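PDB 6GRH: microcin B17-processing protein McbB from Escherichia coli str. K-12 substr. MG1655, which is needed to process the inactive precursor of the antibiotic peptide microcin B17 into its active form. Local coordinates for residues B[102-105]-B[106-109]; B[114-118]-B[119-123]. All coordinates share one frame; numbering follows the deposited sequence.

Interaction 1. Residues B[102-105]-B[106-109]; sequences SDVP and HLFS
Ser102 OG is gripped from several sides: it accepts a hydrogen bond from Val104 N, 3.0 Å away and nearly straight at 164°, it bonds His144 O in the neighbouring strand, and across the contact it lies near the plane of the Phe108 ring, at its edge, 3.9 Å from Phe108 CE1. The hydroxyl is turned anti to its own backbone nitrogen, which carries it forward to Val104 N and to the phenyl edge. The bond from Val104 N makes an ST turn, and this leads into two i to i+3 backbone bonds that carry the chain from 102-105 into 106-109. Phe108 N donates to Pro105 O at 2.9 Å, the shorter of the two; the other runs from Leu107 N to Val104 O at 3.0 Å. Two successive i+3 bonds are the evidence for a short 3-10 turn, set in the loop between strand 97-102 and helix 111-115. The imidazole of His106 is folded back over the preceding residues, because CG sits between backbone N and carbonyl carbon (chi1 53°); its CE1 thereby comes to 3.8 Å from Val104 CB, with Val104 O over one ring face. Leu107 meets Val104 more loosely, CB to CG2 at 4.2 Å. Farther out, Phe108 packs against Tyr243 and Ile246 of helix 236-254, and Pro105 against Ile125 and Asp127 of strand 122-127.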
loop_
_atom_site.group_PDB
_atom_site.type_symbol
_atom_site.label_atom_id
_atom_site.label_comp_id
_atom_site.label_asym_id
_atom_site.label_seq_id
_atom_site.Cartn_x
_atom_site.Cartn_y
_atom_site.Cartn_z
ATOM N N SER B 102 8.761 -30.237 -11.959
ATOM C CA SER B 102 8.779 -29.232 -13.034
ATOM C C SER B 102 8.374 -29.769 -14.370
ATOM O O SER B 102 8.512 -30.967 -14.633
ATOM C CB SER B 102 10.189 -28.621 -13.153
ATOM O OG SER B 102 10.192 -27.469 -13.974
ATOM N N ASP B 103 7.894 -28.868 -15.218
ATOM C CA ASP B 103 7.686 -29.155 -16.638
ATOM C C ASP B 103 8.947 -28.965 -17.458
ATOM O O ASP B 103 8.968 -29.334 -18.625
ATOM C CB ASP B 103 6.508 -28.340 -17.214
ATOM C CG ASP B 103 6.741 -26.810 -17.242
ATOM O OD1 ASP B 103 7.722 -26.275 -16.682
ATOM O OD2 ASP B 103 5.858 -26.115 -17.810
ATOM N N VAL B 104 10.005 -28.412 -16.862
ATOM C CA VAL B 104 11.330 -28.337 -17.514
ATOM C C VAL B 104 12.402 -28.977 -16.611
ATOM O O VAL B 104 13.359 -28.317 -16.237
ATOM C CB VAL B 104 11.722 -26.874 -17.917
ATOM C CG1 VAL B 104 10.831 -26.370 -19.039
ATOM C CG2 VAL B 104 11.676 -25.904 -16.743
ATOM N N PRO B 105 12.252 -30.282 -16.280
ATOM C CA PRO B 105 13.221 -30.904 -15.369
ATOM C C PRO B 105 14.659 -30.858 -15.854
ATOM O O PRO B 105 15.560 -30.817 -15.032
ATOM C CB PRO B 105 12.740 -32.353 -15.269
ATOM C CG PRO B 105 11.989 -32.590 -16.540
ATOM C CD PRO B 105 11.302 -31.271 -16.826
ATOM N N HIS B 106 14.871 -30.893 -17.171
ATOM C CA HIS B 106 16.220 -30.727 -17.756
ATOM C C HIS B 106 16.983 -29.443 -17.322
ATOM O O HIS B 106 18.196 -29.476 -17.211
ATOM C CB HIS B 106 16.186 -30.859 -19.294
ATOM C CG HIS B 106 15.192 -29.954 -19.963
ATOM N ND1 HIS B 106 13.825 -30.145 -19.879
ATOM C CD2 HIS B 106 15.371 -28.844 -20.722
ATOM C CE1 HIS B 106 13.207 -29.204 -20.568
ATOM N NE2 HIS B 106 14.123 -28.403 -21.090
ATOM N N LEU B 107 16.274 -28.348 -17.023
ATOM C CA LEU B 107 16.895 -27.130 -16.459
ATOM C C LEU B 107 17.606 -27.409 -15.130
ATOM O O LEU B 107 18.524 -26.691 -14.757
ATOM C CB LEU B 107 15.856 -25.998 -16.273
ATOM C CG LEU B 107 16.264 -24.707 -15.524
ATOM C CD1 LEU B 107 17.398 -23.986 -16.277
ATOM C CD2 LEU B 107 15.047 -23.777 -15.289
ATOM N N PHE B 108 17.184 -28.461 -14.428
ATOM C CA PHE B 108 17.716 -28.809 -13.119
ATOM C C PHE B 108 18.552 -30.074 -13.118
ATOM O O PHE B 108 18.827 -30.599 -12.052
ATOM C CB PHE B 108 16.566 -29.008 -12.145
ATOM C CG PHE B 108 15.696 -27.814 -12.006
ATOM C CD1 PHE B 108 14.489 -27.744 -12.666
ATOM C CD2 PHE B 108 16.103 -26.749 -11.231
ATOM C CE1 PHE B 108 13.664 -26.630 -12.519
ATOM C CE2 PHE B 108 15.288 -25.635 -11.075
ATOM C CZ PHE B 108 14.067 -25.577 -11.732
ATOM N N SER B 109 18.987 -30.527 -14.285
ATOM C CA SER B 109 19.667 -31.817 -14.380
ATOM C C SER B 109 21.022 -31.858 -13.644
ATOM O O SER B 109 21.515 -32.937 -13.349
ATOM C CB SER B 109 19.843 -32.221 -15.833
ATOM O OG SER B 109 20.686 -31.313 -16.486
#

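Interaction 2. Residues B[114-118]-B[119-123]; sequences QWKCD and GVFVS
A Schellman motif ends helix 111-115, and its two defining bonds join 114-118 to 119-123. The outer one runs from Val120 N to Trp115 O at 3.1 Å, with an N-H...O angle of 157°. The inner one, from Gly119 N to Lys116 O, is 2.9 Å long. Trp115 O is gripped twice: Asp118 N, at 3.0 Å, approaches from the opposite face of the carbonyl plane to Val120 N, so two bonds satisfy this one oxygen. Gly119 is the C-prime residue, and its positive phi of 72° lets the chain turn out of the helix.

The motif also brings apolar groups together across the turn. Val120 CB lies 4.0 Å from Trp115 CB and 3.5 Å from Trp115 O, which sets the valine beside the carbonyl of Trp115. Farther along, Val122 CG2 approaches the indole obliquely, 4.4 Å from Trp115 CE3. Beyond the two segments the same indole meets Ile246 and Leu250 of helix 236-254 and Ile100 of strand 97-102.

On the outer side Lys116 and Phe121 run side by side in the same direction. The lysine chain is extended through chi2 and chi3, then bends at chi4 (-45°), and this carries NZ to 4.0 Å from Phe121 CD1, oblique to the ring. Asp118 makes weak, long ion pairs with Lys247 and Arg248. Such a glycine-based C-cap with an apolar residue directly after it is characteristic of helix termination, here at the helix-to-strand junction of a beta-alpha-beta unit.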
loop_
_atom_site.group_PDB
_atom_site.type_symbol
_atom_site.label_atom_id
_atom_site.label_comp_id
_atom_site.label_asym_id
_atom_site.label_seq_id
_atom_site.Cartn_x
_atom_site.Cartn_y
_atom_site.Cartn_z
ATOM N N GLN B 114 25.275 -29.773 -7.853
ATOM C CA GLN B 114 25.798 -28.409 -7.648
ATOM C C GLN B 114 25.377 -27.783 -6.341
ATOM O O GLN B 114 26.203 -27.183 -5.639
ATOM C CB GLN B 114 25.329 -27.462 -8.745
ATOM C CG GLN B 114 25.965 -27.709 -10.101
ATOM C CD GLN B 114 25.321 -26.875 -11.203
ATOM O OE1 GLN B 114 24.423 -26.019 -10.964
ATOM N NE2 GLN B 114 25.780 -27.112 -12.427
ATOM N N TRP B 115 24.098 -27.926 -6.010
ATOM C CA TRP B 115 23.539 -27.166 -4.903
ATOM C C TRP B 115 23.881 -27.730 -3.537
ATOM O O TRP B 115 23.690 -27.045 -2.548
ATOM C CB TRP B 115 22.028 -26.931 -5.079
ATOM C CG TRP B 115 21.685 -26.088 -6.310
ATOM C CD1 TRP B 115 22.549 -25.492 -7.181
ATOM C CD2 TRP B 115 20.362 -25.764 -6.782
ATOM N NE1 TRP B 115 21.845 -24.827 -8.174
ATOM C CE2 TRP B 115 20.507 -24.975 -7.949
ATOM C CE3 TRP B 115 19.074 -26.092 -6.350
ATOM C CZ2 TRP B 115 19.408 -24.483 -8.676
ATOM C CZ3 TRP B 115 17.969 -25.592 -7.089
ATOM C CH2 TRP B 115 18.160 -24.816 -8.231
ATOM N N LYS B 116 24.447 -28.943 -3.483
ATOM C CA LYS B 116 25.047 -29.466 -2.247
ATOM C C LYS B 116 26.137 -28.550 -1.691
ATOM O O LYS B 116 26.285 -28.445 -0.475
ATOM C CB LYS B 116 25.610 -30.891 -2.452
ATOM C CG LYS B 116 24.539 -31.937 -2.685
ATOM C CD LYS B 116 25.135 -33.349 -2.760
ATOM C CE LYS B 116 24.057 -34.431 -2.871
ATOM N NZ LYS B 116 22.901 -34.253 -1.929
ATOM N N CYS B 117 26.878 -27.867 -2.553
ATOM C CA CYS B 117 27.912 -26.961 -2.066
ATOM C C CYS B 117 27.355 -25.638 -1.520
ATOM O O CYS B 117 28.126 -24.813 -1.026
ATOM C CB CYS B 117 28.975 -26.729 -3.126
ATOM S SG CYS B 117 28.464 -25.725 -4.514
ATOM N N ASP B 118 26.031 -25.435 -1.634
ATOM C CA ASP B 118 25.307 -24.378 -0.939
ATOM C C ASP B 118 24.517 -24.964 0.234
ATOM O O ASP B 118 23.651 -24.293 0.799
ATOM C CB ASP B 118 24.362 -23.690 -1.941
ATOM C CG ASP B 118 25.088 -23.252 -3.224
ATOM O OD1 ASP B 118 25.817 -22.235 -3.199
ATOM O OD2 ASP B 118 24.968 -23.946 -4.261
ATOM N N GLY B 119 24.773 -26.235 0.580
ATOM C CA GLY B 119 24.091 -26.882 1.666
ATOM C C GLY B 119 22.642 -27.236 1.432
ATOM O O GLY B 119 21.924 -27.533 2.380
ATOM N N VAL B 120 22.234 -27.265 0.168
ATOM C CA VAL B 120 20.856 -27.558 -0.209
ATOM C C VAL B 120 20.709 -29.030 -0.603
ATOM O O VAL B 120 21.365 -29.467 -1.525
ATOM C CB VAL B 120 20.431 -26.658 -1.379
ATOM C CG1 VAL B 120 19.080 -27.098 -1.935
ATOM C CG2 VAL B 120 20.367 -25.212 -0.903
ATOM N N PHE B 121 19.840 -29.750 0.110
ATOM C CA PHE B 121 19.521 -31.171 -0.159
ATOM C C PHE B 121 18.248 -31.260 -1.005
ATOM O O PHE B 121 17.146 -31.033 -0.499
ATOM C CB PHE B 121 19.345 -31.926 1.162
ATOM C CG PHE B 121 19.006 -33.418 1.026
ATOM C CD1 PHE B 121 19.357 -34.176 -0.104
ATOM C CD2 PHE B 121 18.357 -34.075 2.088
ATOM C CE1 PHE B 121 19.050 -35.536 -0.176
ATOM C CE2 PHE B 121 18.040 -35.425 2.016
ATOM C CZ PHE B 121 18.389 -36.169 0.883
ATOM N N VAL B 122 18.415 -31.515 -2.300
ATOM C CA VAL B 122 17.294 -31.797 -3.194
ATOM C C VAL B 122 17.413 -33.271 -3.534
ATOM O O VAL B 122 18.401 -33.669 -4.149
ATOM C CB VAL B 122 17.365 -30.988 -4.497
ATOM C CG1 VAL B 122 16.222 -31.376 -5.441
ATOM C CG2 VAL B 122 17.352 -29.499 -4.207
ATOM N N SER B 123 16.436 -34.074 -3.116
ATOM C CA SER B 123 16.508 -35.524 -3.299
ATOM C C SER B 123 16.169 -35.960 -4.716
ATOM O O SER B 123 16.752 -36.918 -5.204
ATOM C CB SER B 123 15.606 -36.281 -2.319
ATOM O OG SER B 123 14.289 -35.783 -2.364
#

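How the interactions relate
Interactions 1 and 2 follow one another along the chain, with centres about 16 Å apart, and mark the two ends of one crossover. Strand 97-102 ends at the start of interaction 1, whose loop leads into helix 111-115; interaction 2 then closes that helix and starts strand 122-127. The two strands are parallel neighbours in the mixed sheet, with 122-127 outermost within this chain. The contacts touch directly, Phe108 CD2 lying 4.1 Å from Trp115 CH2, and both aromatic residues reach Tyr243 and Ile246 of helix 236-254. Entry to and exit from the crossover are therefore packed against one shared helix.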